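Local coordinates for oxidoreductase protein (Agrobacterium radiobacter, PDB 5UI9) that probably acts as an NAD-dependent oxidoreductase of the GFO/IDH/MocA family, binding NAD+ together with (2S)-2,3-dihydroxy-2-methylpropanoic acid, at residues 187-192 with 220-226; 324-328 with 341-345; 145-151 with 247-253; 259-263 with 274-278; 197-201 with 328-333. All blocks are in the same frame, centred on the assembly; numbering follows the deposited sequence.

Contact 1: residues 187-192 with 220-226; sequences ARFILG and HQNGATS
With CG placed beside the backbone N in both residues (chi1 -62° for Leu191, -65° for His220), the two side chains meet at about a right angle, and Leu191 CB sits over one face of the imidazole, 3.7 Å from its centroid in a CH-pi contact. Rotation of the ring is fixed by a partner at each nitrogen. His220 ND1 donates to Gly192 O across 2.8 Å; the acceptor lies in the ring plane, although the N-H arrives 37° above the plane of that carbonyl. His220 NE2 and Ser226 OG are hydrogen-bonded at 3.0 Å. His220 thus ties the C-terminal end of helix 175-191, where Gly192 leaves the helix with positive phi, to the beta hairpin of strands 213-220 and 225-231. A type I turn runs from His220 to Gly223 in that hairpin, and Asn222 OD1 accepts from Ala224 N (2.9 Å) in an Asx turn. Beyond the ring, Leu191 CD1 reaches Ser226 CB at 3.9 Å, while the same leucine also packs on Pro148 of the adjacent strand. A water bridges the last helical carbonyl to the turn, donating to Leu191 O at 2.8 Å and accepting from Asn222 N at 3.2 Å.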
# COMPACT_ATOMS: atom_id res chain seq x y z
N ALA A 187 8.51 -0.21 -10.49
CA ALA A 187 9.01 -0.82 -9.25
C ALA A 187 10.41 -1.40 -9.44
O ALA A 187 11.29 -1.19 -8.61
CB ALA A 187 8.04 -1.89 -8.75
N ARG A 188 10.62 -2.10 -10.56
CA ARG A 188 11.96 -2.63 -10.93
C ARG A 188 12.98 -1.53 -11.18
O ARG A 188 14.11 -1.59 -10.70
CB ARG A 188 11.88 -3.46 -12.21
CG ARG A 188 11.31 -4.85 -12.04
CD ARG A 188 11.52 -5.66 -13.31
NE ARG A 188 12.93 -5.72 -13.70
CZ ARG A 188 13.47 -5.23 -14.82
NH1 ARG A 188 12.75 -4.63 -15.77
NH2 ARG A 188 14.78 -5.35 -14.99
N PHE A 189 12.57 -0.55 -11.97
CA PHE A 189 13.40 0.60 -12.33
C PHE A 189 13.93 1.32 -11.08
O PHE A 189 15.11 1.65 -11.01
CB PHE A 189 12.59 1.55 -13.21
CG PHE A 189 13.33 2.77 -13.68
CD1 PHE A 189 14.52 2.65 -14.40
CD2 PHE A 189 12.83 4.05 -13.43
CE1 PHE A 189 15.19 3.78 -14.85
CE2 PHE A 189 13.50 5.18 -13.87
CZ PHE A 189 14.68 5.05 -14.59
N ILE A 190 13.06 1.52 -10.09
CA ILE A 190 13.41 2.22 -8.86
C ILE A 190 14.12 1.33 -7.83
O ILE A 190 15.15 1.73 -7.29
CB ILE A 190 12.16 2.88 -8.21
CG1 ILE A 190 11.50 3.87 -9.20
CG2 ILE A 190 12.52 3.60 -6.92
CD1 ILE A 190 12.44 4.84 -9.88
N LEU A 191 13.56 0.16 -7.53
CA LEU A 191 14.07 -0.69 -6.43
C LEU A 191 14.75 -2.00 -6.87
O LEU A 191 15.07 -2.84 -6.02
CB LEU A 191 12.94 -1.01 -5.44
CG LEU A 191 12.31 0.19 -4.73
CD1 LEU A 191 11.17 -0.29 -3.85
CD2 LEU A 191 13.33 0.95 -3.91
N GLY A 192 14.98 -2.16 -8.17
CA GLY A 192 15.65 -3.34 -8.71
C GLY A 192 14.77 -4.57 -8.87
O GLY A 192 13.59 -4.59 -8.47
N HIS A 220 11.95 -7.53 -3.21
CA HIS A 220 13.06 -7.23 -4.12
C HIS A 220 14.32 -8.00 -3.72
O HIS A 220 14.51 -8.33 -2.56
CB HIS A 220 13.32 -5.73 -4.18
CG HIS A 220 12.18 -4.96 -4.78
ND1 HIS A 220 12.15 -4.59 -6.10
CD2 HIS A 220 11.03 -4.49 -4.23
CE1 HIS A 220 11.03 -3.92 -6.35
NE2 HIS A 220 10.34 -3.85 -5.22
N GLN A 221 15.19 -8.29 -4.70
CA GLN A 221 16.43 -9.03 -4.45
C GLN A 221 17.37 -8.32 -3.46
O GLN A 221 18.06 -8.97 -2.68
CB GLN A 221 17.17 -9.33 -5.77
CG GLN A 221 16.42 -10.30 -6.68
CD GLN A 221 17.06 -10.46 -8.05
OE1 GLN A 221 18.11 -9.88 -8.35
NE2 GLN A 221 16.43 -11.26 -8.91
N ASN A 222 17.37 -6.98 -3.49
CA ASN A 222 18.18 -6.16 -2.56
C ASN A 222 17.62 -6.06 -1.11
O ASN A 222 18.18 -5.32 -0.30
CB ASN A 222 18.41 -4.74 -3.13
CG ASN A 222 17.13 -3.88 -3.18
OD1 ASN A 222 16.12 -4.16 -2.53
ND2 ASN A 222 17.19 -2.81 -3.95
N GLY A 223 16.52 -6.75 -0.81
CA GLY A 223 15.94 -6.75 0.53
C GLY A 223 14.72 -5.86 0.68
O GLY A 223 13.91 -6.10 1.57
N ALA A 224 14.57 -4.85 -0.18
CA ALA A 224 13.42 -3.94 -0.13
C ALA A 224 12.09 -4.67 -0.35
O ALA A 224 12.03 -5.67 -1.05
CB ALA A 224 13.57 -2.82 -1.15
N THR A 225 11.05 -4.14 0.28
CA THR A 225 9.68 -4.60 0.09
C THR A 225 8.92 -3.49 -0.60
O THR A 225 9.13 -2.32 -0.29
CB THR A 225 8.99 -4.88 1.44
OG1 THR A 225 9.74 -5.84 2.17
CG2 THR A 225 7.56 -5.39 1.24
N SER A 226 8.04 -3.83 -1.54
CA SER A 226 7.16 -2.83 -2.12
C SER A 226 5.74 -3.33 -2.37
O SER A 226 5.48 -4.54 -2.43
CB SER A 226 7.78 -2.22 -3.39
OG SER A 226 7.55 -3.04 -4.52
O HOH W 1 16.33 -5.37 -6.09

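Contact 2: residues 324-328 with 341-345; sequences ALVEA and IGAML
Glu327 brings the one flat side-chain group to this contact, a carboxylate that has Met344 CE 4.1 Å from OE2, while OE1 accepts from the backbone N of Leu104 at the start of helix 104-116. The methyl also touches the aliphatic part of the side chain, with Met344 CE 4.0 Å from Glu327 CB. Met344 is bent at its last torsion (chi3 81°), which folds CE back over the helix backbone to within 3.6 Å of Ala324 O, an oxygen already engaged by Ala328 N in the helix. Its sulfur rests on a methyl, with SD 3.7 Å from Ala328 CB. That same alanine takes the tightest touch of the contact from Ile341, whose CD1 stands only 3.4 Å from Ala328 CB. Ile341 and Leu325 meet at about a right angle: Leu325 CD2 is 3.7 Å from Ile341 CG1 and just as near CD1. At the far end Leu345 CD2 touches Ala324 CB at 3.9 Å. Met344 N donates to Ile341 O within the tail, whose residues 341-344 have helical backbone angles; the side chains of Ile341 and Met344 both point to the helix. Ile341 and Leu325 also touch Val194 and Leu197, and Met344 O accepts from Lys108. The arrangement is apolar packing of a C-terminal tail, which follows the edge strand 339-340, across two alanines one turn apart on helix 316-335.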
# COMPACT_ATOMS: atom_id res chain seq x y z
N ALA A 324 7.81 -11.18 -16.68
CA ALA A 324 7.73 -12.26 -15.69
C ALA A 324 6.85 -11.91 -14.49
O ALA A 324 6.11 -12.76 -14.01
CB ALA A 324 9.12 -12.64 -15.22
N LEU A 325 6.94 -10.66 -14.04
CA LEU A 325 6.16 -10.19 -12.89
C LEU A 325 4.68 -10.14 -13.22
O LEU A 325 3.86 -10.42 -12.35
CB LEU A 325 6.64 -8.81 -12.40
CG LEU A 325 8.12 -8.60 -12.09
CD1 LEU A 325 8.39 -7.18 -11.63
CD2 LEU A 325 8.66 -9.60 -11.07
N VAL A 326 4.34 -9.78 -14.46
CA VAL A 326 2.95 -9.79 -14.92
C VAL A 326 2.38 -11.21 -14.90
O VAL A 326 1.31 -11.44 -14.34
CB VAL A 326 2.80 -9.16 -16.33
CG1 VAL A 326 1.41 -9.41 -16.92
CG2 VAL A 326 3.08 -7.67 -16.28
N GLU A 327 3.10 -12.15 -15.51
CA GLU A 327 2.66 -13.54 -15.57
C GLU A 327 2.61 -14.16 -14.16
O GLU A 327 1.69 -14.91 -13.85
CB GLU A 327 3.56 -14.34 -16.52
CG GLU A 327 3.08 -15.76 -16.79
CD GLU A 327 3.69 -16.36 -18.05
OE1 GLU A 327 3.40 -15.84 -19.15
OE2 GLU A 327 4.47 -17.34 -17.93
N ALA A 328 3.59 -13.83 -13.32
CA ALA A 328 3.61 -14.27 -11.93
C ALA A 328 2.43 -13.73 -11.12
O ALA A 328 1.90 -14.42 -10.26
CB ALA A 328 4.92 -13.88 -11.26
N ILE A 341 10.20 -15.62 -8.82
CA ILE A 341 10.47 -14.99 -10.12
C ILE A 341 11.70 -15.61 -10.78
O ILE A 341 11.69 -15.86 -12.00
CB ILE A 341 10.64 -13.46 -9.99
CG1 ILE A 341 9.37 -12.83 -9.36
CG2 ILE A 341 10.95 -12.83 -11.34
CD1 ILE A 341 8.08 -13.16 -10.08
N GLY A 342 12.75 -15.86 -10.00
CA GLY A 342 13.98 -16.50 -10.48
C GLY A 342 13.74 -17.81 -11.21
O GLY A 342 14.37 -18.07 -12.24
N ALA A 343 12.82 -18.62 -10.69
CA ALA A 343 12.47 -19.92 -11.29
C ALA A 343 11.83 -19.81 -12.67
O ALA A 343 11.89 -20.76 -13.45
CB ALA A 343 11.56 -20.70 -10.35
N MET A 344 11.21 -18.67 -12.98
CA MET A 344 10.57 -18.45 -14.28
C MET A 344 11.55 -18.05 -15.38
O MET A 344 11.27 -18.30 -16.54
CB MET A 344 9.50 -17.35 -14.17
CG MET A 344 8.40 -17.62 -13.16
SD MET A 344 7.35 -16.18 -12.95
CE MET A 344 6.28 -16.33 -14.37
N LEU A 345 12.66 -17.42 -15.01
CA LEU A 345 13.59 -16.84 -16.00
C LEU A 345 14.75 -17.76 -16.34
O LEU A 345 15.01 -18.78 -15.70
CB LEU A 345 14.13 -15.49 -15.49
CG LEU A 345 13.05 -14.41 -15.29
CD1 LEU A 345 13.57 -13.29 -14.41
CD2 LEU A 345 12.57 -13.86 -16.64
OXT LEU A 345 15.47 -17.51 -17.30

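Contact 3: residues 145-151 with 247-253; sequences IGEPFWG and DIDGTQG
A classic beta bulge marks this antiparallel pairing of strands 148-156 and 245-250 in the large sheet of the C-terminal domain: Phe149 and Trp150 both face Asp249. Asp249 O takes a nearly straight bond from Phe149 N (2.8 Å), in the carbonyl plane, and a weak one from Trp150 N at 3.4 Å. Asp249 N donates to Trp150 O at 2.9 Å, completing the bulge, and regular pairing continues at Gly151 and Ile248. Phe149 holds CG between its backbone N and carbonyl carbon (chi1 66°), which lays the ring against the other strand, with Asp249 CB over one face, 3.4 Å from CZ. Trp150 runs alongside Asp249 and Asp247, and Asp247 CB meets its edge at CZ3. This side of the sheet faces the second subunit, where Arg156 and Thr234 bind Asp249 OD2 and Arg156 also makes a cation-pi contact with Trp150; Asp249 OD1 has a salt bridge to Arg256 of its own chain. The reverse side carries Pro148 and Ile248, whose CB and CG2 meet at 3.9 Å beneath helices 131-141 and 175-191. Where the strands give way to turns, Thr251 grips Glu147 twice: its OG1 accepts from Glu147 N, and its N donates to Glu147 O (3.1 Å). Gln252 N reaches Ile145 O at 2.9 Å, 57° above the plane of that carbonyl.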
# COMPACT_ATOMS: atom_id res chain seq x y z
N ILE A 145 18.43 9.90 0.31
CA ILE A 145 17.64 9.24 1.36
C ILE A 145 18.26 7.94 1.88
O ILE A 145 17.59 7.18 2.60
CB ILE A 145 16.18 9.00 0.91
CG1 ILE A 145 16.07 7.96 -0.22
CG2 ILE A 145 15.54 10.32 0.49
CD1 ILE A 145 14.69 7.33 -0.28
N GLY A 146 19.53 7.70 1.55
CA GLY A 146 20.21 6.46 1.93
C GLY A 146 19.75 5.28 1.11
O GLY A 146 19.29 5.45 -0.02
N GLU A 147 19.88 4.08 1.68
CA GLU A 147 19.48 2.85 1.00
C GLU A 147 17.97 2.67 1.13
O GLU A 147 17.45 2.68 2.24
CB GLU A 147 20.18 1.63 1.62
CG GLU A 147 21.70 1.62 1.53
CD GLU A 147 22.26 1.38 0.12
OE1 GLU A 147 21.49 1.11 -0.83
OE2 GLU A 147 23.50 1.46 -0.04
N PRO A 148 17.26 2.50 -0.00
CA PRO A 148 15.81 2.26 0.07
C PRO A 148 15.46 0.91 0.69
O PRO A 148 16.13 -0.08 0.40
CB PRO A 148 15.38 2.29 -1.40
CG PRO A 148 16.59 1.87 -2.16
CD PRO A 148 17.77 2.36 -1.39
N PHE A 149 14.47 0.88 1.58
CA PHE A 149 13.98 -0.39 2.17
C PHE A 149 12.50 -0.71 1.91
O PHE A 149 12.07 -1.85 2.07
CB PHE A 149 14.31 -0.46 3.67
CG PHE A 149 13.58 0.55 4.52
CD1 PHE A 149 12.27 0.32 4.95
CD2 PHE A 149 14.22 1.72 4.94
CE1 PHE A 149 11.61 1.25 5.74
CE2 PHE A 149 13.56 2.65 5.73
CZ PHE A 149 12.26 2.41 6.14
N TRP A 150 11.72 0.30 1.53
CA TRP A 150 10.29 0.12 1.34
C TRP A 150 9.80 1.06 0.26
O TRP A 150 10.27 2.18 0.16
CB TRP A 150 9.53 0.38 2.64
CG TRP A 150 8.07 0.04 2.56
CD1 TRP A 150 7.50 -1.19 2.77
CD2 TRP A 150 7.01 0.92 2.22
NE1 TRP A 150 6.14 -1.11 2.58
CE2 TRP A 150 5.81 0.17 2.25
CE3 TRP A 150 6.94 2.29 1.90
CZ2 TRP A 150 4.57 0.74 1.98
CZ3 TRP A 150 5.69 2.85 1.63
CH2 TRP A 150 4.53 2.07 1.67
N GLY A 151 8.82 0.60 -0.52
CA GLY A 151 8.18 1.48 -1.50
C GLY A 151 6.72 1.18 -1.73
O GLY A 151 6.26 0.08 -1.46
N ASP A 247 5.82 6.36 -3.00
CA ASP A 247 6.44 6.54 -1.69
C ASP A 247 7.67 5.65 -1.66
O ASP A 247 7.59 4.50 -2.06
CB ASP A 247 5.50 6.11 -0.55
CG ASP A 247 4.16 6.85 -0.55
OD1 ASP A 247 3.96 7.79 -1.34
OD2 ASP A 247 3.30 6.46 0.26
N ILE A 248 8.80 6.19 -1.20
CA ILE A 248 9.99 5.40 -0.92
C ILE A 248 10.51 5.79 0.46
O ILE A 248 10.65 6.97 0.75
CB ILE A 248 11.13 5.66 -1.93
CG1 ILE A 248 10.64 5.56 -3.39
CG2 ILE A 248 12.30 4.70 -1.69
CD1 ILE A 248 10.30 4.16 -3.85
N ASP A 249 10.81 4.79 1.29
CA ASP A 249 11.48 5.00 2.57
C ASP A 249 12.90 4.45 2.49
O ASP A 249 13.12 3.32 2.03
CB ASP A 249 10.74 4.31 3.71
CG ASP A 249 9.38 4.94 4.02
OD1 ASP A 249 8.98 5.91 3.34
OD2 ASP A 249 8.73 4.45 4.98
N GLY A 250 13.86 5.27 2.92
CA GLY A 250 15.26 4.87 3.00
C GLY A 250 15.82 5.07 4.39
O GLY A 250 15.17 5.68 5.26
N THR A 251 17.04 4.58 4.60
CA THR A 251 17.70 4.66 5.91
C THR A 251 17.95 6.09 6.41
O THR A 251 17.98 6.32 7.62
CB THR A 251 19.05 3.91 5.91
OG1 THR A 251 19.87 4.42 4.85
CG2 THR A 251 18.85 2.41 5.73
N GLN A 252 18.11 7.04 5.48
CA GLN A 252 18.36 8.46 5.82
C GLN A 252 17.26 9.43 5.36
O GLN A 252 17.44 10.65 5.46
CB GLN A 252 19.70 8.90 5.23
CG GLN A 252 20.91 8.17 5.78
CD GLN A 252 22.19 8.50 5.02
OE1 GLN A 252 22.26 9.49 4.28
NE2 GLN A 252 23.22 7.67 5.21
N GLY A 253 16.13 8.92 4.86
CA GLY A 253 15.10 9.82 4.34
C GLY A 253 13.92 9.18 3.63
O GLY A 253 13.74 7.96 3.66

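Contact 4: residues 259-263 with 274-278; sequences QGYRL and SDASP
Tyr261 and Pro278 make the dense end of this contact: Pro278 CD lies over one ring face, 3.6 Å from the centroid and 16° off the normal, a CH-pi contact in which the proline crosses the ring at about a right angle. CD comes nearest at Tyr261 CE2 (3.5 Å). Next to it, Tyr261 CB presses on the backbone of Ala276 and Ser277, and burial there leaves Ala276 O without a partner. Tyr261 O accepts from Ala276 N at 2.9 Å. Tyr261 has left-handed helical backbone angles and, with Arg262, faces Ser258 in a G1 beta bulge. The side of Ser274 and Asp275 is the exposed one. Leu263 and Ser274 exchange two backbone bonds as an antiparallel hydrogen-bonded pair; Leu263 itself is buried, but a water sits 3.1 Å from Leu263 O and 2.7 Å from Ser274 OG. Asp275 closes an Asx turn: its OD1 accepts Ser277 OG by the syn lone pair at 2.6 Å and Ser277 N from above the carboxylate plane. The pairing lies at the open end of the hairpin formed by strands 262-266 and 271-275, the latter at the sheet's edge, while Tyr261, Leu263 and Ala276 pack on helix 131-141 and Pro278 on helix 289-308.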
# COMPACT_ATOMS: atom_id res chain seq x y z
N GLN A 259 0.03 13.50 -5.88
CA GLN A 259 -0.84 14.04 -6.95
C GLN A 259 -0.42 15.45 -7.38
O GLN A 259 -0.06 16.26 -6.55
CB GLN A 259 -2.31 14.02 -6.48
CG GLN A 259 -3.30 14.98 -7.15
CD GLN A 259 -4.02 14.39 -8.35
OE1 GLN A 259 -4.91 13.55 -8.18
NE2 GLN A 259 -3.66 14.84 -9.56
N GLY A 260 -0.51 15.73 -8.67
CA GLY A 260 -0.09 17.01 -9.24
C GLY A 260 1.42 17.13 -9.42
O GLY A 260 1.93 18.24 -9.53
N TYR A 261 2.11 15.99 -9.45
CA TYR A 261 3.56 15.91 -9.66
C TYR A 261 4.41 16.64 -8.61
O TYR A 261 5.50 17.13 -8.91
CB TYR A 261 3.93 16.39 -11.06
CG TYR A 261 3.11 15.72 -12.14
CD1 TYR A 261 3.36 14.41 -12.49
CD2 TYR A 261 2.09 16.40 -12.80
CE1 TYR A 261 2.63 13.77 -13.47
CE2 TYR A 261 1.34 15.77 -13.79
CZ TYR A 261 1.62 14.46 -14.13
OH TYR A 261 0.89 13.81 -15.09
N ARG A 262 3.91 16.69 -7.38
CA ARG A 262 4.64 17.29 -6.28
C ARG A 262 5.61 16.26 -5.70
O ARG A 262 5.19 15.17 -5.33
CB ARG A 262 3.68 17.80 -5.22
CG ARG A 262 4.36 18.63 -4.15
CD ARG A 262 3.38 19.52 -3.41
NE ARG A 262 2.57 18.79 -2.42
CZ ARG A 262 2.99 18.42 -1.21
NH1 ARG A 262 4.22 18.69 -0.78
NH2 ARG A 262 2.15 17.76 -0.40
N LEU A 263 6.88 16.62 -5.61
CA LEU A 263 7.95 15.72 -5.18
C LEU A 263 8.56 16.21 -3.87
O LEU A 263 9.30 17.21 -3.86
CB LEU A 263 9.01 15.61 -6.28
CG LEU A 263 10.24 14.73 -6.05
CD1 LEU A 263 9.85 13.31 -5.69
CD2 LEU A 263 11.10 14.74 -7.31
N SER A 274 9.69 19.92 -4.84
CA SER A 274 9.91 20.24 -6.24
C SER A 274 8.67 19.97 -7.08
O SER A 274 7.83 19.13 -6.73
CB SER A 274 11.09 19.44 -6.79
OG SER A 274 12.24 19.64 -6.00
N ASP A 275 8.58 20.68 -8.20
CA ASP A 275 7.55 20.49 -9.19
C ASP A 275 8.12 19.59 -10.30
O ASP A 275 8.89 20.04 -11.14
CB ASP A 275 7.09 21.84 -9.75
CG ASP A 275 5.95 21.72 -10.76
OD1 ASP A 275 5.49 20.60 -11.04
OD2 ASP A 275 5.50 22.78 -11.25
N ALA A 276 7.70 18.32 -10.30
CA ALA A 276 8.15 17.34 -11.27
C ALA A 276 7.18 17.18 -12.45
O ALA A 276 7.12 16.12 -13.07
CB ALA A 276 8.39 16.00 -10.58
N SER A 277 6.44 18.25 -12.78
CA SER A 277 5.44 18.20 -13.84
C SER A 277 6.07 17.93 -15.20
O SER A 277 7.22 18.30 -15.46
CB SER A 277 4.68 19.51 -13.93
OG SER A 277 3.84 19.67 -12.81
N PRO A 278 5.30 17.29 -16.10
CA PRO A 278 5.80 17.07 -17.44
C PRO A 278 5.66 18.32 -18.28
O PRO A 278 4.88 19.22 -17.96
CB PRO A 278 4.88 15.97 -17.96
CG PRO A 278 3.58 16.26 -17.31
CD PRO A 278 3.92 16.79 -15.94
O HOH W 2 12.32 17.82 -3.95

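Contact 5: residues 197-201 with 328-333; sequences LTART and AAYESA
Strand 197-201 crosses helix 328-333 at 67°, with the axes only 6.3 Å apart, and alanines and a serine at the crossing permit so close an approach. Ala199 CB rests on the helix backbone, 3.4 Å from Ala329 O, and meets Ala329 CB at 3.8 Å. With chi1 at 179°, Ser332 OG extends away from its own N toward the strand, where it accepts from Ala199 N at 2.9 Å (N-H...O 159°). The same hydroxyl is also bonded to Arg337 O, so that the buried OG has two partners and ties the strand to the chain beyond the helix. To one side Leu197 CD2 lies over the helix turn, 3.6 Å from Ala329 CA; to the other, Thr201 OG1 is 3.7 Å from Ala333 CB. Ala199 O receives Arg200 NH1 (2.8 Å), which approaches well above the carbonyl plane, and a CA-H...O contact from Ala333. Arg200 NE forms a salt bridge with Asp219 of the second subunit. Helix 316-335 thus covers the sheet face formed by strands 194-202 and 213-220, Ile216 packing on Ala199 and Ala329, with Val339 of edge strand 339-340 against Ser332 and helix 175-191 flanking Ala329 and Thr201.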
# COMPACT_ATOMS: atom_id res chain seq x y z
N LEU A 197 6.89 -12.68 -5.35
CA LEU A 197 5.74 -11.85 -5.66
C LEU A 197 4.44 -12.53 -5.22
O LEU A 197 4.29 -13.74 -5.37
CB LEU A 197 5.73 -11.59 -7.17
CG LEU A 197 4.64 -10.74 -7.81
CD1 LEU A 197 5.16 -10.00 -9.04
CD2 LEU A 197 3.41 -11.55 -8.17
N THR A 198 3.51 -11.74 -4.68
CA THR A 198 2.17 -12.21 -4.31
C THR A 198 1.13 -11.19 -4.77
O THR A 198 1.31 -10.00 -4.54
CB THR A 198 2.01 -12.38 -2.78
OG1 THR A 198 3.26 -12.79 -2.21
CG2 THR A 198 0.95 -13.41 -2.46
N ALA A 199 0.06 -11.66 -5.40
CA ALA A 199 -0.92 -10.76 -6.02
C ALA A 199 -2.36 -11.15 -5.70
O ALA A 199 -2.66 -12.30 -5.40
CB ALA A 199 -0.71 -10.70 -7.52
N ARG A 200 -3.24 -10.14 -5.76
CA ARG A 200 -4.68 -10.30 -5.58
C ARG A 200 -5.37 -9.44 -6.62
O ARG A 200 -4.94 -8.31 -6.87
CB ARG A 200 -5.11 -9.84 -4.19
CG ARG A 200 -4.44 -10.57 -3.05
CD ARG A 200 -4.88 -12.02 -2.98
NE ARG A 200 -4.32 -12.68 -1.81
CZ ARG A 200 -3.16 -13.33 -1.77
NH1 ARG A 200 -2.40 -13.49 -2.85
NH2 ARG A 200 -2.77 -13.86 -0.62
N THR A 201 -6.44 -9.96 -7.22
CA THR A 201 -7.20 -9.24 -8.24
C THR A 201 -8.70 -9.38 -8.03
O THR A 201 -9.17 -10.34 -7.42
CB THR A 201 -6.92 -9.78 -9.65
OG1 THR A 201 -7.35 -11.15 -9.73
CG2 THR A 201 -5.45 -9.69 -9.99
N ALA A 328 3.59 -13.83 -13.32
CA ALA A 328 3.61 -14.27 -11.93
C ALA A 328 2.43 -13.73 -11.12
O ALA A 328 1.90 -14.42 -10.26
CB ALA A 328 4.92 -13.88 -11.26
N ALA A 329 2.03 -12.48 -11.38
CA ALA A 329 0.89 -11.87 -10.70
C ALA A 329 -0.43 -12.56 -11.02
O ALA A 329 -1.23 -12.79 -10.11
CB ALA A 329 0.81 -10.38 -11.03
N TYR A 330 -0.65 -12.89 -12.29
CA TYR A 330 -1.84 -13.66 -12.69
C TYR A 330 -1.85 -15.05 -12.06
O TYR A 330 -2.88 -15.48 -11.52
CB TYR A 330 -1.97 -13.76 -14.22
CG TYR A 330 -2.54 -12.50 -14.84
CD1 TYR A 330 -3.86 -12.12 -14.59
CD2 TYR A 330 -1.76 -11.68 -15.66
CE1 TYR A 330 -4.39 -10.97 -15.14
CE2 TYR A 330 -2.29 -10.52 -16.22
CZ TYR A 330 -3.61 -10.17 -15.95
OH TYR A 330 -4.15 -9.03 -16.49
N GLU A 331 -0.71 -15.74 -12.12
CA GLU A 331 -0.53 -17.04 -11.46
C GLU A 331 -0.89 -16.95 -9.98
O GLU A 331 -1.74 -17.70 -9.50
CB GLU A 331 0.90 -17.54 -11.64
CG GLU A 331 1.15 -18.96 -11.14
CD GLU A 331 2.58 -19.45 -11.40
OE1 GLU A 331 3.23 -18.99 -12.38
OE2 GLU A 331 3.06 -20.29 -10.61
N SER A 332 -0.25 -16.02 -9.27
CA SER A 332 -0.44 -15.84 -7.83
C SER A 332 -1.89 -15.52 -7.45
O SER A 332 -2.39 -16.04 -6.46
CB SER A 332 0.46 -14.73 -7.29
OG SER A 332 0.25 -14.53 -5.90
N ALA A 333 -2.54 -14.67 -8.24
CA ALA A 333 -3.92 -14.28 -7.98
C ALA A 333 -4.90 -15.45 -8.11
O ALA A 333 -5.90 -15.48 -7.41
CB ALA A 333 -4.34 -13.13 -8.89
O HOH W 3 -7.14 -12.71 -6.09

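In the fold
Contacts 1, 3, 4 and 5 all reach the large mixed sheet of the C-terminal half, and contact 2 lies just beside it. Contact 1 falls wholly within the span bounded by contact 3; their centres are 11 Å apart and adjacent strands 148-156 and 225-231 join them. Contact 4 lies at the 271-275 edge, its centre about 31 Å from that of contact 5 near the other edge. Contacts 2 and 5 share helix 316-335 and Ala328, with centres 10 Å apart and segments alternating along the chain. Contacts 1, 3 and 5 also touch the second subunit, which places this part of the sheet at the dimer interface, while helices 175-191 and 316-335 pack against it.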